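PDB 4Q34: AB hydrolase-1 domain-containing protein from Parabacteroides distasonis, which is uncharacterised but, as a member of the alpha/beta hydrolase family, is probably an esterase that hydrolyses ester bonds. Local coordinates for residues 286-290 with 291-295; 227-230 with 231-235; 204-208 with 209-213. All coordinates share one frame; numbering follows the deposited sequence.

In the fold
From the N terminus, contact 3 comes first, closing a tight turn where strand 204-207 runs out into the loop before strand 226-229. Contact 2 follows at the far end of that second strand, where it passes into helix 231-234. The two strands pair in parallel as a small sheet, so these contacts touch, their centres about 8 Å apart; side chains of both pack on helix 257-277. Contact 1 comes last, closing the turn after strand 283-287 and joining that strand of the main sheet to helix 306-319; its centre lies about 28 Å from that of contact 3. All three are local and in series: none nests within or crosses another.

Contact 1: residues 286-290 with 291-295; sequences IHLPE and VGLHG
Leu-288 and Leu-293 are joined through the backbone as strand 283-287 ends and the chain winds through a short 3-10 turn. The amide of Leu-293 reaches back, its N 3.2 Å from Leu-288 O, while Val-291 N binds Leu-288 O at 2.9 Å. These donors approach from opposite faces of the carbonyl plane, so the oxygen is gripped from both sides. A third bond, Gly-292 N to Pro-289 O, lies inside the longer one. The paired bonds, with Gly-292 at a positive phi of 95°, give the pattern of a Schellman motif; at these angles a CB would collide with the carbonyl oxygen of Val-291, so glycine suits the place.

The two leucine side chains meet as that motif commonly has it, Leu-288 CB lying 4.2 Å from Leu-293 CB. Val-291 sets CG2 between its backbone N and carbonyl carbon (chi1 -60°), which presses this methyl against Leu-288 O and brings Val-291 CG2 3.8 Å from Ile-286 CG2; the branched residues cross at about a right angle. Pro-289 has no N-H to offer the nearby Leu-293 O, and Pro-289 CA gives that oxygen a CA-H...O contact of 3.0 Å instead. Pro-289 O approaches the His-294 ring obliquely, 3.4 Å from His-294 CE1.

His-287 ND1 bonds Glu-290 OE2 at 2.7 Å, in the imidazole plane but on the anti side of the carboxylate and well out of its plane; Pro-289 CD sits over one face, toward the rim of the ring. The bond is likely to steady the ring's rotation. The chemistry divides: amides close the turn on its own carbonyls, while Leu-288, Val-291 and Leu-293 reach Leu-312 of helix 306-319 and Ile-286 lies on strand 242-246.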
loop_
_atom_site.group_PDB
_atom_site.type_symbol
_atom_site.label_atom_id
_atom_site.label_comp_id
_atom_site.label_asym_id
_atom_site.label_seq_id
_atom_site.Cartn_x
_atom_site.Cartn_y
_atom_site.Cartn_z
ATOM N N ILE A 286 28.256 10.938 -4.980
ATOM C CA ILE A 286 28.498 11.642 -3.724
ATOM C C ILE A 286 28.518 10.667 -2.565
ATOM O O ILE A 286 27.545 9.942 -2.335
ATOM C CB ILE A 286 27.414 12.703 -3.523
ATOM C CG1 ILE A 286 27.663 13.834 -4.521
ATOM C CG2 ILE A 286 27.450 13.232 -2.094
ATOM C CD1 ILE A 286 26.518 14.768 -4.691
ATOM N N HIS A 287 29.627 10.647 -1.832
ATOM C CA HIS A 287 29.742 9.863 -0.639
ATOM C C HIS A 287 29.476 10.847 0.477
ATOM O O HIS A 287 30.256 11.797 0.701
ATOM C CB HIS A 287 31.136 9.254 -0.540
ATOM C CG HIS A 287 31.333 8.373 0.652
ATOM N ND1 HIS A 287 32.564 8.218 1.251
ATOM C CD2 HIS A 287 30.464 7.645 1.391
ATOM C CE1 HIS A 287 32.454 7.413 2.294
ATOM N NE2 HIS A 287 31.193 7.043 2.396
ATOM N N LEU A 288 28.373 10.639 1.176
ATOM C CA LEU A 288 27.815 11.676 2.018
ATOM C C LEU A 288 28.822 12.249 3.059
ATOM O O LEU A 288 28.842 13.443 3.249
ATOM C CB LEU A 288 26.515 11.193 2.654
ATOM C CG LEU A 288 25.312 10.960 1.709
ATOM C CD1 LEU A 288 24.102 10.327 2.421
ATOM C CD2 LEU A 288 24.926 12.309 1.179
ATOM N N PRO A 289 29.648 11.424 3.695
ATOM C CA PRO A 289 30.581 12.004 4.706
ATOM C C PRO A 289 31.555 13.005 4.122
ATOM O O PRO A 289 31.973 13.967 4.791
ATOM C CB PRO A 289 31.343 10.793 5.231
ATOM C CG PRO A 289 30.429 9.652 5.006
ATOM C CD PRO A 289 29.598 9.965 3.788
ATOM N N GLU A 290 31.886 12.802 2.854
ATOM C CA GLU A 290 32.776 13.710 2.178
ATOM C C GLU A 290 32.122 15.057 1.824
ATOM O O GLU A 290 32.838 15.996 1.461
ATOM C CB GLU A 290 33.392 12.999 0.968
ATOM C CG GLU A 290 34.196 11.748 1.365
ATOM C CD GLU A 290 34.642 10.950 0.147
ATOM O OE1 GLU A 290 35.016 11.582 -0.853
ATOM O OE2 GLU A 290 34.605 9.705 0.167
ATOM N N VAL A 291 30.806 15.186 1.972
ATOM C CA VAL A 291 30.125 16.501 1.833
ATOM C C VAL A 291 29.497 16.986 3.166
ATOM O O VAL A 291 28.580 17.813 3.177
ATOM C CB VAL A 291 29.091 16.548 0.669
ATOM C CG1 VAL A 291 29.785 16.272 -0.653
ATOM C CG2 VAL A 291 27.936 15.564 0.876
ATOM N N GLY A 292 29.990 16.449 4.278
ATOM C CA GLY A 292 29.642 16.945 5.592
ATOM C C GLY A 292 28.504 16.256 6.315
ATOM O O GLY A 292 28.130 16.686 7.398
ATOM N N LEU A 293 27.954 15.176 5.744
ATOM C CA LEU A 293 26.911 14.397 6.413
ATOM C C LEU A 293 27.453 13.040 6.899
ATOM O O LEU A 293 27.906 12.203 6.108
ATOM C CB LEU A 293 25.730 14.183 5.451
ATOM C CG LEU A 293 24.799 15.355 5.134
ATOM C CD1 LEU A 293 25.505 16.512 4.480
ATOM C CD2 LEU A 293 23.644 14.865 4.246
ATOM N N HIS A 294 27.431 12.818 8.208
ATOM C CA HIS A 294 28.075 11.651 8.805
ATOM C C HIS A 294 27.028 10.746 9.429
ATOM O O HIS A 294 26.022 11.241 9.944
ATOM C CB HIS A 294 29.103 12.103 9.839
ATOM C CG HIS A 294 30.140 13.021 9.256
ATOM N ND1 HIS A 294 31.286 12.558 8.642
ATOM C CD2 HIS A 294 30.162 14.371 9.120
ATOM C CE1 HIS A 294 31.994 13.586 8.202
ATOM N NE2 HIS A 294 31.328 14.696 8.471
ATOM N N GLY A 295 27.254 9.428 9.367
ATOM C CA GLY A 295 26.417 8.482 10.083
ATOM C C GLY A 295 25.240 7.900 9.301
ATOM O O GLY A 295 24.400 7.217 9.881
#

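Contact 2: residues 227-230 with 231-235; sequences IEVP and MSVFM
Val-233 lies alongside Pro-230, both side chains pointing the same way, and Val-233 CG2 rests 3.9 Å from the ring carbon CD of Pro-230. The other methyl, Val-233 CG1, reaches Val-229 CB at 4.0 Å, so the valine bridges both residues. Val-229 CG2 meets Phe-234 CB at 4.0 Å, with those two side chains crossing at about a right angle. The backbone joins in through Pro-230 O, which takes a nearly straight bond from Phe-234 N (3.0 Å, 168°) and a weak one from Val-233 N.

Pro-230 stands at the N-cap of helix 231-234, where strand 226-229 gives way to helix. Proline suits this place because its missing N-H costs nothing before the first turn, and its ring restricts phi, here -61°, to a value compatible with the extended conformation of the N-cap residue.

Around this shell, Val-229 is held by backbone hydrogen bonds to Phe-206 and Glu-208 of the neighbouring parallel strand and its end, and its side chain packs on Pro-205. The ring of Phe-234, swung out by a chi1 of -177°, packs on Pro-207 and on Met-275 and Leu-276 of helix 257-277.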
loop_
_atom_site.group_PDB
_atom_site.type_symbol
_atom_site.label_atom_id
_atom_site.label_comp_id
_atom_site.label_asym_id
_atom_site.label_seq_id
_atom_site.Cartn_x
_atom_site.Cartn_y
_atom_site.Cartn_z
ATOM N N ILE A 227 27.144 -5.701 -15.560
ATOM C CA ILE A 227 26.744 -6.453 -16.746
ATOM C C ILE A 227 27.269 -5.771 -18.001
ATOM O O ILE A 227 27.528 -4.574 -18.008
ATOM C CB ILE A 227 25.219 -6.605 -16.853
ATOM C CG1 ILE A 227 24.523 -5.227 -16.900
ATOM C CG2 ILE A 227 24.709 -7.450 -15.697
ATOM C CD1 ILE A 227 23.047 -5.284 -17.265
ATOM N N GLU A 228 27.465 -6.545 -19.043
ATOM C CA GLU A 228 27.948 -6.037 -20.305
ATOM C C GLU A 228 26.741 -5.742 -21.187
ATOM O O GLU A 228 25.809 -6.559 -21.274
ATOM C CB GLU A 228 28.905 -7.030 -20.957
ATOM C CG GLU A 228 30.271 -7.075 -20.297
ATOM C CD GLU A 228 31.203 -8.080 -20.957
ATOM O OE1 GLU A 228 30.976 -9.287 -20.770
ATOM O OE2 GLU A 228 32.141 -7.675 -21.671
ATOM N N VAL A 229 26.745 -4.557 -21.796
ATOM C CA VAL A 229 25.674 -4.127 -22.713
ATOM C C VAL A 229 26.326 -3.582 -23.988
ATOM O O VAL A 229 27.480 -3.174 -23.973
ATOM C CB VAL A 229 24.764 -3.058 -22.084
ATOM C CG1 VAL A 229 24.218 -3.520 -20.732
ATOM C CG2 VAL A 229 25.499 -1.732 -21.891
ATOM N N PRO A 230 25.604 -3.577 -25.106
ATOM C CA PRO A 230 26.201 -3.005 -26.308
ATOM C C PRO A 230 26.561 -1.519 -26.116
ATOM O O PRO A 230 25.917 -0.826 -25.316
ATOM C CB PRO A 230 25.066 -3.128 -27.371
ATOM C CG PRO A 230 24.173 -4.211 -26.818
ATOM C CD PRO A 230 24.224 -4.078 -25.341
HETATM N N MSE A 231 27.548 -1.063 -26.876
HETATM C CA MSE A 231 28.031 0.335 -26.748
HETATM C C MSE A 231 26.883 1.289 -26.941
HETATM O O MSE A 231 26.766 2.267 -26.217
HETATM C CB MSE A 231 29.196 0.568 -27.713
HETATM C CG MSE A 231 29.718 2.007 -27.683
HETATM SE SE MSE A 231 30.346 2.469 -25.859
HETATM C CE MSE A 231 32.177 1.747 -26.116
ATOM N N SER A 232 25.995 1.046 -27.905
ATOM C CA SER A 232 24.901 2.018 -28.108
ATOM C C SER A 232 23.930 2.111 -26.938
ATOM O O SER A 232 23.305 3.161 -26.717
ATOM C CB SER A 232 24.123 1.703 -29.412
ATOM O OG SER A 232 23.310 0.557 -29.239
ATOM N N VAL A 233 23.807 1.038 -26.168
ATOM C CA VAL A 233 22.980 1.012 -24.981
ATOM C C VAL A 233 23.701 1.761 -23.838
ATOM O O VAL A 233 23.099 2.577 -23.149
ATOM C CB VAL A 233 22.616 -0.429 -24.603
ATOM C CG1 VAL A 233 21.892 -0.471 -23.286
ATOM C CG2 VAL A 233 21.745 -1.030 -25.702
ATOM N N PHE A 234 24.984 1.487 -23.689
ATOM C CA PHE A 234 25.798 2.209 -22.691
ATOM C C PHE A 234 25.690 3.708 -22.905
ATOM O O PHE A 234 25.538 4.450 -21.931
ATOM C CB PHE A 234 27.244 1.751 -22.756
ATOM C CG PHE A 234 28.134 2.391 -21.707
ATOM C CD1 PHE A 234 27.953 2.079 -20.360
ATOM C CD2 PHE A 234 29.138 3.289 -22.072
ATOM C CE1 PHE A 234 28.768 2.623 -19.391
ATOM C CE2 PHE A 234 29.965 3.860 -21.084
ATOM C CZ PHE A 234 29.769 3.515 -19.762
HETATM N N MSE A 235 25.709 4.147 -24.170
HETATM C CA MSE A 235 25.622 5.590 -24.472
HETATM C C MSE A 235 24.324 6.207 -24.025
HETATM O O MSE A 235 24.250 7.432 -23.840
HETATM C CB MSE A 235 25.818 5.903 -25.967
HETATM C CG MSE A 235 27.201 5.521 -26.461
HETATM SE SE MSE A 235 28.663 6.605 -25.642
HETATM C CE MSE A 235 27.914 8.383 -26.103
#

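Contact 3: residues 204-208 with 209-213; sequences VPFPE and GQLPE
Phe-206 meets the loop that follows it, which returns so that Leu-211 and Pro-212 lie against its side chain. At the root, Phe-206 CB comes 4.1 Å from Leu-211 CD1, and the same methyl, Leu-211 CD1, meets Phe-206 CD1 at 3.9 Å, approaching obliquely. A chi1 of -69°, with CG anti to the carbonyl carbon, places the ring under the proline. There CG and CE1 both lie near Pro-212 CD, Phe-206 CD2 is 3.4 Å from Pro-212 CD, and CE2 touches Pro-212 CG. At the tip, Phe-206 CZ meets Pro-212 CG at 3.6 Å. Pro-212 CD sits almost centrally over one face of the Phe-206 ring, 3.5 Å from the centroid and 12° off the normal, a CH-pi contact. A flat aromatic residue suits a proline whose C-H groups project onto it.

The loop comes back because of a type II beta turn from Pro-207 to Gln-210, closed by Gln-210 N to Pro-207 O at 2.9 Å. Gly-209 takes its third position, where a positive phi makes glycine the natural residue; its N-H goes to Glu-228 of strand 226-229. Pro-207 CB also packs on Gln-210 CG, 3.9 Å away.

Cutting Phe-206 back to an alanine is likely to leave Pro-212 without the face it rests on and Trp-272 without its edge-to-face partner. Apart from the one backbone bond across the turn, apolar and CH-pi packing holds the two segments together.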
loop_
_atom_site.group_PDB
_atom_site.type_symbol
_atom_site.label_atom_id
_atom_site.label_comp_id
_atom_site.label_asym_id
_atom_site.label_seq_id
_atom_site.Cartn_x
_atom_site.Cartn_y
_atom_site.Cartn_z
ATOM N N VAL A 204 25.055 -3.137 -12.997
ATOM C CA VAL A 204 25.589 -1.849 -13.443
ATOM C C VAL A 204 26.048 -2.035 -14.889
ATOM O O VAL A 204 26.837 -2.902 -15.158
ATOM C CB VAL A 204 26.742 -1.393 -12.543
ATOM C CG1 VAL A 204 27.293 -0.071 -13.030
ATOM C CG2 VAL A 204 26.274 -1.316 -11.085
ATOM N N PRO A 205 25.524 -1.242 -15.843
ATOM C CA PRO A 205 25.836 -1.537 -17.213
ATOM C C PRO A 205 27.148 -0.912 -17.717
ATOM O O PRO A 205 27.349 0.296 -17.634
ATOM C CB PRO A 205 24.623 -0.972 -17.990
ATOM C CG PRO A 205 24.217 0.181 -17.153
ATOM C CD PRO A 205 24.453 -0.245 -15.728
ATOM N N PHE A 206 28.012 -1.749 -18.250
ATOM C CA PHE A 206 29.234 -1.324 -18.896
ATOM C C PHE A 206 29.273 -1.818 -20.354
ATOM O O PHE A 206 28.639 -2.844 -20.679
ATOM C CB PHE A 206 30.429 -1.895 -18.145
ATOM C CG PHE A 206 30.633 -1.298 -16.788
ATOM C CD1 PHE A 206 30.022 -1.836 -15.684
ATOM C CD2 PHE A 206 31.475 -0.218 -16.631
ATOM C CE1 PHE A 206 30.231 -1.299 -14.421
ATOM C CE2 PHE A 206 31.653 0.357 -15.374
ATOM C CZ PHE A 206 31.048 -0.198 -14.273
ATOM N N PRO A 207 30.045 -1.139 -21.226
ATOM C CA PRO A 207 30.183 -1.617 -22.584
ATOM C C PRO A 207 30.856 -2.966 -22.634
ATOM O O PRO A 207 31.755 -3.249 -21.838
ATOM C CB PRO A 207 31.094 -0.593 -23.267
ATOM C CG PRO A 207 31.245 0.525 -22.333
ATOM C CD PRO A 207 30.860 0.057 -20.960
ATOM N N GLU A 208 30.407 -3.789 -23.570
ATOM C CA GLU A 208 30.979 -5.092 -23.797
ATOM C C GLU A 208 32.451 -4.954 -24.020
ATOM O O GLU A 208 32.894 -4.075 -24.768
ATOM C CB GLU A 208 30.311 -5.718 -25.032
ATOM C CG GLU A 208 28.896 -6.164 -24.711
ATOM C CD GLU A 208 27.971 -6.310 -25.935
ATOM O OE1 GLU A 208 28.345 -5.875 -27.027
ATOM O OE2 GLU A 208 26.834 -6.832 -25.770
ATOM N N GLY A 209 33.216 -5.794 -23.332
ATOM C CA GLY A 209 34.653 -5.775 -23.441
ATOM C C GLY A 209 35.369 -4.780 -22.537
ATOM O O GLY A 209 36.592 -4.773 -22.517
ATOM N N GLN A 210 34.615 -3.967 -21.790
ATOM C CA GLN A 210 35.144 -2.907 -20.934
ATOM C C GLN A 210 34.687 -3.070 -19.500
ATOM O O GLN A 210 34.671 -2.102 -18.767
ATOM C CB GLN A 210 34.640 -1.533 -21.422
ATOM C CG GLN A 210 34.967 -1.220 -22.862
ATOM C CD GLN A 210 36.449 -1.163 -23.084
ATOM O OE1 GLN A 210 37.180 -0.581 -22.284
ATOM N NE2 GLN A 210 36.907 -1.778 -24.153
ATOM N N LEU A 211 34.277 -4.281 -19.098
ATOM C CA LEU A 211 33.865 -4.540 -17.726
ATOM C C LEU A 211 35.064 -4.352 -16.776
ATOM O O LEU A 211 36.079 -5.071 -16.887
ATOM C CB LEU A 211 33.336 -5.959 -17.609
ATOM C CG LEU A 211 32.391 -6.378 -16.499
ATOM C CD1 LEU A 211 31.151 -5.495 -16.418
ATOM C CD2 LEU A 211 31.975 -7.828 -16.733
ATOM N N PRO A 212 34.982 -3.367 -15.872
ATOM C CA PRO A 212 36.138 -3.152 -14.990
ATOM C C PRO A 212 36.322 -4.286 -13.999
ATOM O O PRO A 212 35.355 -4.942 -13.619
ATOM C CB PRO A 212 35.809 -1.841 -14.253
ATOM C CG PRO A 212 34.357 -1.589 -14.481
ATOM C CD PRO A 212 33.859 -2.461 -15.586
ATOM N N GLU A 213 37.566 -4.514 -13.577
ATOM C CA GLU A 213 37.854 -5.607 -12.634
ATOM C C GLU A 213 36.959 -5.465 -11.429
ATOM O O GLU A 213 36.373 -6.431 -10.949
ATOM C CB GLU A 213 39.329 -5.626 -12.206
ATOM C CG GLU A 213 40.260 -6.232 -13.241
ATOM C CD GLU A 213 39.862 -7.651 -13.597
ATOM O OE1 GLU A 213 39.772 -8.486 -12.672
ATOM O OE2 GLU A 213 39.616 -7.923 -14.793
HETATM O O HOH W 1 35.215 -2.789 -25.759
#